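Local structure of tellurite resistance protein of COG3793 (Nostoc punctiforme, 2OU3) at residues N15-F20 with L55-S60; C39-G44 with T73-E78; A93-L98 with E130-Q135; A106-G109 with K114-A117. The protein is of unknown molecular function but belongs to the TerB tellurite resistance family, binds zinc, and holds an indole aldehyde in an aromatic pocket. All coordinates share one frame; numbering follows the deposited sequence.

Contact 1. Residues N15-F20 with L55-S60. With I3A (1H-indole-3-carbaldehyde), chain E.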
loop_
_atom_site.group_PDB
_atom_site.type_symbol
_atom_site.label_atom_id
_atom_site.label_comp_id
_atom_site.label_asym_id
_atom_site.label_seq_id
_atom_site.Cartn_x
_atom_site.Cartn_y
_atom_site.Cartn_z
ATOM N N ASN A 15 -7.525 5.123 0.312
ATOM C CA ASN A 15 -8.030 4.908 -1.056
ATOM C C ASN A 15 -7.285 3.769 -1.789
ATOM O O ASN A 15 -7.893 2.961 -2.513
ATOM C CB ASN A 15 -8.008 6.194 -1.866
ATOM C CG ASN A 15 -8.548 6.002 -3.254
ATOM O OD1 ASN A 15 -7.786 5.754 -4.204
ATOM N ND2 ASN A 15 -9.865 6.045 -3.383
ATOM N N TRP A 16 -5.969 3.710 -1.597
ATOM C CA TRP A 16 -5.165 2.719 -2.244
ATOM C C TRP A 16 -5.633 1.293 -1.885
ATOM O O TRP A 16 -5.844 0.455 -2.770
ATOM C CB TRP A 16 -3.676 2.897 -1.916
ATOM C CG TRP A 16 -2.831 1.824 -2.518
ATOM C CD1 TRP A 16 -2.336 0.695 -1.872
ATOM C CD2 TRP A 16 -2.442 1.691 -3.887
ATOM N NE1 TRP A 16 -1.643 -0.079 -2.764
ATOM C CE2 TRP A 16 -1.698 0.499 -4.001
ATOM C CE3 TRP A 16 -2.643 2.463 -5.033
ATOM C CZ2 TRP A 16 -1.170 0.070 -5.217
ATOM C CZ3 TRP A 16 -2.109 2.045 -6.223
ATOM C CH2 TRP A 16 -1.356 0.874 -6.304
ATOM N N PHE A 17 -5.779 1.010 -0.599
ATOM C CA PHE A 17 -6.076 -0.358 -0.186
ATOM C C PHE A 17 -7.566 -0.688 -0.236
ATOM O O PHE A 17 -7.935 -1.848 -0.433
ATOM C CB PHE A 17 -5.572 -0.594 1.233
ATOM C CG PHE A 17 -4.091 -0.816 1.307
ATOM C CD1 PHE A 17 -3.519 -1.926 0.714
ATOM C CD2 PHE A 17 -3.271 0.071 1.983
ATOM C CE1 PHE A 17 -2.153 -2.158 0.802
ATOM C CE2 PHE A 17 -1.882 -0.162 2.069
ATOM C CZ PHE A 17 -1.341 -1.265 1.473
ATOM N N PHE A 18 -8.415 0.289 0.035
ATOM C CA PHE A 18 -9.847 -0.018 0.209
ATOM C C PHE A 18 -10.787 0.639 -0.799
ATOM O O PHE A 18 -11.965 0.264 -0.850
ATOM C CB PHE A 18 -10.292 0.293 1.632
ATOM C CG PHE A 18 -9.406 -0.334 2.674
ATOM C CD1 PHE A 18 -9.425 -1.697 2.873
ATOM C CD2 PHE A 18 -8.446 0.431 3.337
ATOM C CE1 PHE A 18 -8.570 -2.292 3.782
ATOM C CE2 PHE A 18 -7.587 -0.142 4.285
ATOM C CZ PHE A 18 -7.627 -1.506 4.480
ATOM N N GLY A 19 -10.291 1.601 -1.581
ATOM C CA GLY A 19 -11.107 2.308 -2.570
ATOM C C GLY A 19 -11.943 3.452 -2.020
ATOM O O GLY A 19 -12.733 4.087 -2.755
ATOM N N PHE A 20 -11.789 3.729 -0.723
ATOM C CA PHE A 20 -12.632 4.664 -0.013
ATOM C C PHE A 20 -12.268 6.085 -0.393
ATOM O O PHE A 20 -11.124 6.375 -0.647
ATOM C CB PHE A 20 -12.427 4.503 1.505
ATOM C CG PHE A 20 -12.894 3.170 2.083
ATOM C CD1 PHE A 20 -13.703 2.288 1.373
ATOM C CD2 PHE A 20 -12.513 2.817 3.386
ATOM C CE1 PHE A 20 -14.125 1.064 1.934
ATOM C CE2 PHE A 20 -12.953 1.623 3.955
ATOM C CZ PHE A 20 -13.756 0.751 3.239
ATOM N N LEU A 55 -1.076 -5.009 13.137
ATOM C CA LEU A 55 -0.871 -3.717 13.796
ATOM C C LEU A 55 -0.129 -2.752 12.895
ATOM O O LEU A 55 -0.455 -1.557 12.847
ATOM C CB LEU A 55 -0.090 -3.885 15.095
ATOM C CG LEU A 55 -0.747 -4.535 16.303
ATOM C CD1 LEU A 55 0.233 -4.554 17.465
ATOM C CD2 LEU A 55 -1.907 -3.782 16.712
ATOM N N GLY A 56 0.843 -3.277 12.145
ATOM C CA GLY A 56 1.614 -2.448 11.211
ATOM C C GLY A 56 0.740 -1.953 10.059
ATOM O O GLY A 56 0.838 -0.802 9.626
ATOM N N PHE A 57 -0.126 -2.828 9.565
ATOM C CA PHE A 57 -1.054 -2.497 8.490
ATOM C C PHE A 57 -1.977 -1.395 8.997
ATOM O O PHE A 57 -2.103 -0.363 8.374
ATOM C CB PHE A 57 -1.800 -3.773 8.110
ATOM C CG PHE A 57 -2.793 -3.627 7.008
ATOM C CD1 PHE A 57 -2.551 -2.818 5.908
ATOM C CD2 PHE A 57 -3.955 -4.396 7.052
ATOM C CE1 PHE A 57 -3.472 -2.735 4.876
ATOM C CE2 PHE A 57 -4.894 -4.304 6.020
ATOM C CZ PHE A 57 -4.653 -3.486 4.954
ATOM N N CYS A 58 -2.496 -1.561 10.220
ATOM C CA CYS A 58 -3.403 -0.588 10.791
ATOM C C CYS A 58 -2.690 0.749 11.032
ATOM O O CYS A 58 -3.194 1.815 10.671
ATOM C CB CYS A 58 -4.042 -1.132 12.074
ATOM S SG CYS A 58 -5.206 0.006 12.865
ATOM N N ALA A 59 -1.482 0.696 11.583
ATOM C CA ALA A 59 -0.707 1.925 11.845
ATOM C C ALA A 59 -0.443 2.721 10.581
ATOM O O ALA A 59 -0.439 3.968 10.635
ATOM C CB ALA A 59 0.619 1.600 12.537
ATOM N N SER A 60 -0.217 2.019 9.460
ATOM C CA SER A 60 0.119 2.676 8.205
ATOM C C SER A 60 -0.974 3.609 7.772
ATOM O O SER A 60 -0.689 4.522 7.029
ATOM C CB SER A 60 0.406 1.683 7.076
ATOM O OG SER A 60 -0.771 1.089 6.601
HETATM O O I3A E . -10.404 1.590 8.734
HETATM C "C3'" I3A E . -10.024 0.838 7.839
HETATM C C3 I3A E . -11.059 0.079 7.096
HETATM C C2 I3A E . -10.791 -0.743 6.035
HETATM N N I3A E . -11.990 -1.249 5.590
HETATM C C8 I3A E . -13.024 -0.787 6.323
HETATM C C9 I3A E . -12.501 0.116 7.356
HETATM C C4 I3A E . -13.362 0.778 8.246
HETATM C C5 I3A E . -14.711 0.527 8.158
HETATM C C6 I3A E . -15.236 -0.328 7.175
HETATM C C7 I3A E . -14.394 -0.964 6.276
#
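Phe57 of helix 48-60 pushes its ring toward two phenylalanines at the end of helix 4-18. From CB its CG lies anti to the backbone N (chi1 -179°), which sends the ring out of its own helix toward Phe17 and Phe18. One side of the ring leads through CE1 to Phe17. CE1 sits over the centre of the Phe17 face, 4.0 Å from Phe17 CD2. The two planes stand at 86°, so this is a T-shaped pair with Phe57 giving the edge. At the tip, Phe57 CZ meets Phe18 CZ at 3.6 Å. Here the rings are oblique, with planes 41° apart.

Trp16 CD1 lies against the other face of Phe17. The Phe18 ring lies between Phe17 CB on one face and the bound indole aldehyde on the other. The ligand atom C2 is over the ring centre, 3.5 Å from Phe18 CE1. Phe20 brings its edge to the same ligand, with CE2 3.4 Å from C8. The helix ends at Phe18, and Gly19 follows with positive phi. Asn15 ND2 donates to Phe20 O at 3.0 Å.

Trp61 adds edge-to-face contacts to Phe57 and Phe18, and Trp12 of the second subunit also meets Phe57. No hydrogen bond crosses between the segments. Their cohesion is aromatic and apolar, and through Phe18 the buried cluster becomes one wall of the indole pocket.

Contact 2. Residues C39-G44 with T73-E78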
loop_
_atom_site.group_PDB
_atom_site.type_symbol
_atom_site.label_atom_id
_atom_site.label_comp_id
_atom_site.label_asym_id
_atom_site.label_seq_id
_atom_site.Cartn_x
_atom_site.Cartn_y
_atom_site.Cartn_z
ATOM N N CYS A 39 -11.201 -12.763 13.271
ATOM C CA CYS A 39 -11.294 -13.629 12.112
ATOM C C CYS A 39 -10.026 -14.478 11.933
ATOM O O CYS A 39 -10.113 -15.681 11.759
ATOM C CB CYS A 39 -11.565 -12.764 10.868
ATOM S SG CYS A 39 -12.369 -13.538 9.460
ATOM N N ALA A 40 -8.864 -13.833 11.971
ATOM C CA ALA A 40 -7.591 -14.528 11.821
ATOM C C ALA A 40 -7.394 -15.537 12.955
ATOM O O ALA A 40 -6.980 -16.667 12.715
ATOM C CB ALA A 40 -6.445 -13.548 11.800
ATOM N N LYS A 41 -7.690 -15.123 14.187
ATOM C CA LYS A 41 -7.534 -16.010 15.348
ATOM C C LYS A 41 -8.563 -17.149 15.295
ATOM O O LYS A 41 -8.232 -18.308 15.565
ATOM C CB LYS A 41 -7.663 -15.218 16.642
ATOM C CG LYS A 41 -7.220 -15.961 17.892
ATOM C CD LYS A 41 -7.753 -15.266 19.138
ATOM C CE LYS A 41 -7.177 -15.888 20.413
ATOM N NZ LYS A 41 -7.321 -14.983 21.569
ATOM N N ALA A 42 -9.793 -16.799 14.921
ATOM C CA ALA A 42 -10.858 -17.763 14.662
ATOM C C ALA A 42 -11.038 -18.681 15.866
ATOM O O ALA A 42 -11.373 -18.212 16.955
ATOM C CB ALA A 42 -10.590 -18.560 13.372
ATOM N N ASP A 43 -10.825 -19.979 15.694
ATOM C CA ASP A 43 -10.922 -20.882 16.830
ATOM C C ASP A 43 -9.658 -20.706 17.653
ATOM O O ASP A 43 -9.704 -20.461 18.864
ATOM N N GLY A 44 -8.530 -20.785 16.960
ATOM C CA GLY A 44 -7.258 -21.050 17.597
ATOM C C GLY A 44 -6.560 -19.853 18.172
ATOM O O GLY A 44 -7.120 -19.146 18.991
ATOM N N THR A 73 -3.314 -4.640 23.454
ATOM C CA THR A 73 -3.854 -5.320 24.645
ATOM C C THR A 73 -5.148 -6.102 24.367
ATOM O O THR A 73 -5.668 -6.818 25.230
ATOM C CB THR A 73 -4.128 -4.291 25.751
ATOM O OG1 THR A 73 -5.105 -3.334 25.294
ATOM C CG2 THR A 73 -2.829 -3.554 26.131
ATOM N N TYR A 74 -5.664 -5.993 23.152
ATOM C CA TYR A 74 -6.919 -6.622 22.816
ATOM C C TYR A 74 -6.776 -8.130 22.707
ATOM O O TYR A 74 -5.916 -8.647 21.986
ATOM C CB TYR A 74 -7.442 -6.088 21.505
ATOM C CG TYR A 74 -8.800 -6.637 21.075
ATOM C CD1 TYR A 74 -9.963 -6.256 21.726
ATOM C CD2 TYR A 74 -8.921 -7.439 19.936
ATOM C CE1 TYR A 74 -11.211 -6.718 21.303
ATOM C CE2 TYR A 74 -10.164 -7.912 19.510
ATOM C CZ TYR A 74 -11.297 -7.534 20.191
ATOM O OH TYR A 74 -12.523 -7.983 19.780
ATOM N N GLU A 75 -7.650 -8.808 23.424
ATOM C CA GLU A 75 -7.776 -10.243 23.367
ATOM C C GLU A 75 -8.950 -10.516 22.437
ATOM O O GLU A 75 -10.108 -10.205 22.754
ATOM C CB GLU A 75 -8.053 -10.808 24.764
ATOM C CG GLU A 75 -6.785 -11.221 25.524
ATOM C CD GLU A 75 -6.272 -12.597 25.089
ATOM O OE1 GLU A 75 -5.618 -12.688 24.024
ATOM O OE2 GLU A 75 -6.528 -13.588 25.814
ATOM N N ALA A 76 -8.646 -11.069 21.277
ATOM C CA ALA A 76 -9.632 -11.216 20.224
ATOM C C ALA A 76 -10.462 -12.462 20.474
ATOM O O ALA A 76 -10.471 -13.381 19.657
ATOM C CB ALA A 76 -8.949 -11.282 18.864
ATOM N N ASP A 77 -11.168 -12.462 21.597
ATOM C CA ASP A 77 -11.955 -13.604 22.025
ATOM C C ASP A 77 -13.453 -13.309 22.029
ATOM O O ASP A 77 -14.232 -14.076 22.598
ATOM C CB ASP A 77 -11.523 -14.035 23.442
ATOM C CG ASP A 77 -10.057 -14.478 23.514
ATOM O OD1 ASP A 77 -9.514 -14.977 22.497
ATOM O OD2 ASP A 77 -9.461 -14.337 24.608
ATOM N N GLU A 78 -13.859 -12.216 21.383
ATOM C CA GLU A 78 -15.282 -11.846 21.299
ATOM C C GLU A 78 -15.953 -12.528 20.106
ATOM O O GLU A 78 -15.271 -13.066 19.246
ATOM C CB GLU A 78 -15.428 -10.341 21.152
ATOM C CG GLU A 78 -14.648 -9.556 22.202
ATOM C CD GLU A 78 -14.967 -8.082 22.133
ATOM O OE1 GLU A 78 -14.423 -7.382 21.242
ATOM O OE2 GLU A 78 -15.808 -7.651 22.945
HETATM O O HOH W 1 -5.869 -12.673 20.926
#
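Lys41, the last residue of helix 26-41, reaches across to the loop 73-78 and carries nearly all of this contact. Charge comes first. Lys41 NZ makes a salt bridge to Asp77 OD1, modelled at a very short 2.4 Å, so the exact length is doubtful. A second salt bridge, to Glu75 OE1, is long at 3.8 Å. The ammonium thus faces two carboxylates of the loop. Glu75 turns toward it by a bend at chi2 (-80°).

Water supports the weaker of these links. One molecule accepts from Lys41 NZ at 2.8 Å and donates to Glu75 OE1 at 3.1 Å. It also accepts from Ala76 N, so the loop backbone joins the network.

Van der Waals contact comes from the lysine stem. Its chain is extended beyond CG, with CG anti to the backbone N (chi1 -167°). The chain spans the gap, and its far methylenes, CD and CE, meet the loop before the charge does. Lys41 CD passes 3.3 Å from Ala76 O. Its one apolar contact is with Ala76 CB, 4.2 Å from Lys41 CD. Ala76 is the centre of an inverse gamma turn, and its methyl also packs on Leu37 and Thr38 of helix 26-41.

Within the loop, Glu78 OE2 forms a salt bridge with Arg86.

The lysine ties the helix end to the loop, directly through Asp77 and more loosely, with a water, through Glu75. With both carboxylates at the exposed side, solvent probably screens these charges, while the buried Ala76 methyl gives the apolar footing.

Contact 3. Residues A93-L98 with E130-Q135. With I3A (1H-indole-3-carbaldehyde), chain E.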
loop_
_atom_site.group_PDB
_atom_site.type_symbol
_atom_site.label_atom_id
_atom_site.label_comp_id
_atom_site.label_asym_id
_atom_site.label_seq_id
_atom_site.Cartn_x
_atom_site.Cartn_y
_atom_site.Cartn_z
ATOM N N ALA A 93 -18.456 -4.680 5.601
ATOM C CA ALA A 93 -17.053 -4.900 5.295
ATOM C C ALA A 93 -16.665 -6.375 5.346
ATOM O O ALA A 93 -15.492 -6.710 5.453
ATOM C CB ALA A 93 -16.194 -4.098 6.291
ATOM N N GLN A 94 -17.650 -7.266 5.235
ATOM C CA GLN A 94 -17.404 -8.700 5.461
ATOM C C GLN A 94 -16.292 -9.273 4.585
ATOM O O GLN A 94 -15.425 -9.971 5.084
ATOM C CB GLN A 94 -18.686 -9.518 5.288
ATOM C CG GLN A 94 -19.731 -9.333 6.426
ATOM C CD GLN A 94 -20.626 -8.118 6.252
ATOM O OE1 GLN A 94 -20.428 -7.288 5.351
ATOM N NE2 GLN A 94 -21.614 -7.999 7.132
ATOM N N ARG A 95 -16.318 -8.989 3.281
ATOM C CA ARG A 95 -15.311 -9.556 2.374
ATOM C C ARG A 95 -13.938 -8.927 2.614
ATOM O O ARG A 95 -12.910 -9.579 2.536
ATOM C CB ARG A 95 -15.704 -9.369 0.925
ATOM C CG ARG A 95 -16.994 -10.097 0.547
ATOM C CD ARG A 95 -17.300 -9.862 -0.917
ATOM N NE ARG A 95 -18.599 -10.394 -1.286
ATOM C CZ ARG A 95 -19.016 -10.527 -2.539
ATOM N NH1 ARG A 95 -18.260 -10.165 -3.566
ATOM N NH2 ARG A 95 -20.191 -11.036 -2.761
ATOM N N ASP A 96 -13.965 -7.640 2.910
ATOM C CA ASP A 96 -12.794 -6.843 3.201
ATOM C C ASP A 96 -12.112 -7.405 4.469
ATOM O O ASP A 96 -10.914 -7.644 4.497
ATOM C CB ASP A 96 -13.309 -5.409 3.342
ATOM C CG ASP A 96 -12.231 -4.363 3.621
ATOM O OD1 ASP A 96 -11.026 -4.687 3.777
ATOM O OD2 ASP A 96 -12.659 -3.168 3.634
ATOM N N ILE A 97 -12.902 -7.642 5.510
ATOM C CA ILE A 97 -12.389 -8.193 6.738
ATOM C C ILE A 97 -11.701 -9.551 6.436
ATOM O O ILE A 97 -10.607 -9.831 6.928
ATOM C CB ILE A 97 -13.554 -8.429 7.785
ATOM C CG1 ILE A 97 -14.079 -7.096 8.375
ATOM C CG2 ILE A 97 -13.104 -9.396 8.907
ATOM C CD1 ILE A 97 -15.531 -7.176 8.961
ATOM N N LEU A 98 -12.382 -10.394 5.668
ATOM C CA LEU A 98 -11.881 -11.768 5.381
ATOM C C LEU A 98 -10.550 -11.730 4.674
ATOM O O LEU A 98 -9.629 -12.458 5.028
ATOM C CB LEU A 98 -12.896 -12.539 4.547
ATOM C CG LEU A 98 -12.685 -14.057 4.635
ATOM C CD1 LEU A 98 -13.263 -14.427 6.010
ATOM C CD2 LEU A 98 -13.370 -14.865 3.554
ATOM N N GLU A 130 -18.995 -19.790 -0.267
ATOM C CA GLU A 130 -17.720 -20.455 -0.563
ATOM C C GLU A 130 -17.077 -19.973 -1.837
ATOM O O GLU A 130 -15.843 -19.825 -1.898
ATOM C CB GLU A 130 -17.914 -21.965 -0.678
ATOM C CG GLU A 130 -16.629 -22.772 -1.025
ATOM C CD GLU A 130 -15.628 -22.779 0.095
ATOM O OE1 GLU A 130 -15.944 -22.344 1.221
ATOM O OE2 GLU A 130 -14.513 -23.245 -0.146
ATOM N N GLU A 131 -17.858 -19.778 -2.891
ATOM C CA GLU A 131 -17.261 -19.300 -4.139
ATOM C C GLU A 131 -16.509 -17.995 -3.911
ATOM O O GLU A 131 -15.442 -17.777 -4.484
ATOM C CB GLU A 131 -18.308 -19.106 -5.251
ATOM C CG GLU A 131 -17.706 -18.475 -6.517
ATOM N N ILE A 132 -17.065 -17.127 -3.061
ATOM C CA ILE A 132 -16.446 -15.832 -2.780
ATOM C C ILE A 132 -15.191 -16.028 -1.922
ATOM O O ILE A 132 -14.130 -15.444 -2.225
ATOM C CB ILE A 132 -17.443 -14.798 -2.137
ATOM C CG1 ILE A 132 -18.586 -14.473 -3.111
ATOM C CG2 ILE A 132 -16.714 -13.463 -1.762
ATOM C CD1 ILE A 132 -18.110 -13.905 -4.494
ATOM N N VAL A 133 -15.288 -16.847 -0.885
ATOM C CA VAL A 133 -14.092 -17.221 -0.110
ATOM C C VAL A 133 -12.945 -17.709 -1.033
ATOM O O VAL A 133 -11.811 -17.224 -0.930
ATOM C CB VAL A 133 -14.376 -18.309 0.937
ATOM C CG1 VAL A 133 -13.071 -18.591 1.742
ATOM C CG2 VAL A 133 -15.534 -17.880 1.862
ATOM N N ASP A 134 -13.236 -18.671 -1.907
ATOM C CA ASP A 134 -12.235 -19.187 -2.859
ATOM C C ASP A 134 -11.634 -18.068 -3.712
ATOM O O ASP A 134 -10.432 -18.030 -3.947
ATOM C CB ASP A 134 -12.822 -20.331 -3.709
ATOM C CG ASP A 134 -13.007 -21.597 -2.908
ATOM O OD1 ASP A 134 -12.297 -21.730 -1.921
ATOM O OD2 ASP A 134 -13.903 -22.422 -3.183
ATOM N N GLN A 135 -12.462 -17.127 -4.149
ATOM C CA GLN A 135 -11.980 -15.997 -4.926
ATOM C C GLN A 135 -11.082 -15.060 -4.135
ATOM O O GLN A 135 -10.084 -14.548 -4.680
ATOM C CB GLN A 135 -13.150 -15.215 -5.544
ATOM C CG GLN A 135 -13.780 -15.957 -6.734
ATOM C CD GLN A 135 -15.098 -15.364 -7.163
ATOM O OE1 GLN A 135 -15.322 -14.184 -6.999
ATOM N NE2 GLN A 135 -15.982 -16.191 -7.730
HETATM O O I3A E . -10.404 1.590 8.734
HETATM C "C3'" I3A E . -10.024 0.838 7.839
HETATM C C3 I3A E . -11.059 0.079 7.096
HETATM C C2 I3A E . -10.791 -0.743 6.035
HETATM N N I3A E . -11.990 -1.249 5.590
HETATM C C8 I3A E . -13.024 -0.787 6.323
HETATM C C9 I3A E . -12.501 0.116 7.356
HETATM C C4 I3A E . -13.362 0.778 8.246
HETATM C C5 I3A E . -14.711 0.527 8.158
HETATM C C6 I3A E . -15.236 -0.328 7.175
HETATM C C7 I3A E . -14.394 -0.964 6.276
#
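Helix 94-106 and the start of helix 130-154 pack here, on a part of the TerB helical fold that also borders the indole pocket. Ile132 crosses Arg95 at about a right angle. Its CG2 methyl sits over one face of the guanidinium, toward the rim, 3.6 Å from Arg95 NE. The Arg95 chain is extended from CG to NE, which lays the flat group against the isoleucine. Ile132 CD1 lies 3.9 Å from both Arg95 NH1 and Arg95 NH2. Arg95 NH1 is hydrogen-bonded to Leu153 O of the second subunit. Deeper in, Leu98 CD2 touches Val133 CG2 at 4.1 Å, and these side chains also cross nearly at right angles. No hydrogen bond links the two segments.

Asp96 belongs to another side of helix 94-106. Its OD2 accepts the indole N-H of the ligand at 2.8 Å, with a nearly straight angle of 165°. Tyr155 OH of the second subunit also bonds to this oxygen, while Tyr32 OH binds OD1. Ala93 CB packs on ligand C7 at 3.6 Å.

Around the contact, helix 113-126 touches both Leu98, through Ile119, and Val133, through Ala123. Helix 26-41 meets Ile97 through Tyr32 and Ser35.

Contact 4. Residues A106-G109 with K114-A117. With ZN (zinc ion), chain C.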
loop_
_atom_site.group_PDB
_atom_site.type_symbol
_atom_site.label_atom_id
_atom_site.label_comp_id
_atom_site.label_asym_id
_atom_site.label_seq_id
_atom_site.Cartn_x
_atom_site.Cartn_y
_atom_site.Cartn_z
ATOM N N ALA A 106 -1.396 -15.304 6.627
ATOM C CA ALA A 106 -0.265 -15.628 5.764
ATOM C C ALA A 106 1.048 -15.015 6.249
ATOM O O ALA A 106 2.103 -15.403 5.769
ATOM C CB ALA A 106 -0.548 -15.123 4.324
ATOM N N ALA A 107 0.996 -14.063 7.189
ATOM C CA ALA A 107 2.160 -13.234 7.552
ATOM C C ALA A 107 3.281 -14.040 8.168
ATOM O O ALA A 107 4.441 -13.657 8.074
ATOM C CB ALA A 107 1.755 -12.087 8.532
ATOM N N ASP A 108 2.924 -15.133 8.828
ATOM C CA ASP A 108 3.898 -15.977 9.489
ATOM C C ASP A 108 4.146 -17.284 8.723
ATOM O O ASP A 108 4.603 -18.253 9.308
ATOM C CB ASP A 108 3.466 -16.267 10.941
ATOM C CG ASP A 108 2.198 -17.115 11.044
ATOM O OD1 ASP A 108 1.325 -17.137 10.125
ATOM O OD2 ASP A 108 2.050 -17.757 12.091
ATOM N N GLY A 109 3.825 -17.299 7.430
ATOM C CA GLY A 109 4.026 -18.471 6.585
ATOM C C GLY A 109 2.808 -18.848 5.771
ATOM O O GLY A 109 1.690 -18.457 6.093
ATOM N N LYS A 114 -5.412 -25.938 8.360
ATOM C CA LYS A 114 -6.039 -25.382 9.561
ATOM C C LYS A 114 -6.542 -23.954 9.320
ATOM O O LYS A 114 -7.708 -23.628 9.610
ATOM C CB LYS A 114 -5.051 -25.346 10.726
ATOM C CG LYS A 114 -4.963 -26.617 11.578
ATOM C CD LYS A 114 -4.054 -26.346 12.794
ATOM C CE LYS A 114 -4.055 -27.477 13.810
ATOM N NZ LYS A 114 -3.413 -27.060 15.098
ATOM N N GLU A 115 -5.664 -23.104 8.787
ATOM C CA GLU A 115 -6.002 -21.702 8.587
ATOM C C GLU A 115 -7.063 -21.573 7.493
ATOM O O GLU A 115 -7.952 -20.732 7.581
ATOM C CB GLU A 115 -4.751 -20.857 8.270
ATOM C CG GLU A 115 -3.869 -20.539 9.492
ATOM C CD GLU A 115 -2.555 -19.897 9.110
ATOM O OE1 GLU A 115 -1.883 -20.436 8.216
ATOM O OE2 GLU A 115 -2.184 -18.854 9.705
ATOM N N LYS A 116 -6.994 -22.411 6.467
ATOM C CA LYS A 116 -8.051 -22.400 5.461
ATOM C C LYS A 116 -9.418 -22.818 6.044
ATOM O O LYS A 116 -10.485 -22.260 5.673
ATOM C CB LYS A 116 -7.632 -23.243 4.252
ATOM C CG LYS A 116 -6.462 -22.597 3.504
ATOM C CD LYS A 116 -6.052 -23.352 2.273
ATOM C CE LYS A 116 -4.773 -22.755 1.681
ATOM N NZ LYS A 116 -4.562 -23.150 0.263
ATOM N N ALA A 117 -9.385 -23.780 6.961
ATOM C CA ALA A 117 -10.589 -24.230 7.683
ATOM C C ALA A 117 -11.198 -23.117 8.571
ATOM O O ALA A 117 -12.413 -22.873 8.541
ATOM C CB ALA A 117 -10.271 -25.467 8.515
HETATM ZN ZN ZN C . -0.409 -17.979 9.823
HETATM O O HOH W 2 0.208 -19.314 11.574
HETATM O O HOH W 3 0.567 -19.235 8.302
#
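Asp108 has its CG between the backbone N and the carbonyl carbon (chi1 66°), and this turns its carboxylate toward Glu115. Glu115 has CG beside its own backbone N (chi1 -77°), and the chain then runs extended toward the loop. The two carboxylates meet at a zinc ion, with their planes 69° apart. Asp108 OD1 binds the zinc at 1.9 Å and Glu115 OE2 binds it at 2.0 Å. Each acid gives the metal one oxygen, since Asp108 OD2 and Glu115 OE1 both stay more than 3 Å from it. The two metal-bound oxygens are 3.9 Å apart, and the cation between them probably offsets their mutual repulsion.

The site joins the loop after helix 94-106 to helix 113-126. A type I beta turn from Ala106 to Gly109 carries Asp108 and is closed by a bond from Gly109 N to Ala106 O. Ser105 O and Glu50 OE2 complete the protein ligands of the zinc. With two waters, the metal has six ligand atoms in all.

The waters bring in the remaining carboxylate oxygens. One metal-bound water donates to Asp108 OD2 at 2.5 Å. The other donates to Glu115 OE1 at 2.7 Å and to Gly109 O at 2.6 Å, and so links turn and helix through a single water. These bonds help fix the rotation of both carboxylates. In the second shell, Ser47 OG makes a weak hydrogen bond to Asp108 OD2, and His112 N makes another to Glu115 OE1.

Contact 1 is fully buried and aromatic, while contacts 2, 3 and 4 are partly buried. Contact 3 is aliphatic apart from an arginine face, and contacts 2 and 4 rest on charge and metal binding. Contacts 1 and 3 touch through Phe18 and Asp96, share the indole ligand, and both meet the second subunit. Contacts 2 and 4 touch no other protein chain of the assembly. Contacts 2 and 3 touch near Cys39, which was modelled in two conformers, so the details are uncertain. Acidic side chains face a lysine in contact 2 and a zinc ion in contact 4. Helix 48-60 supplies Phe57 to contact 1 and Glu50 to the zinc site, although contacts 1 and 4 lie on opposite sides of the chain's centre.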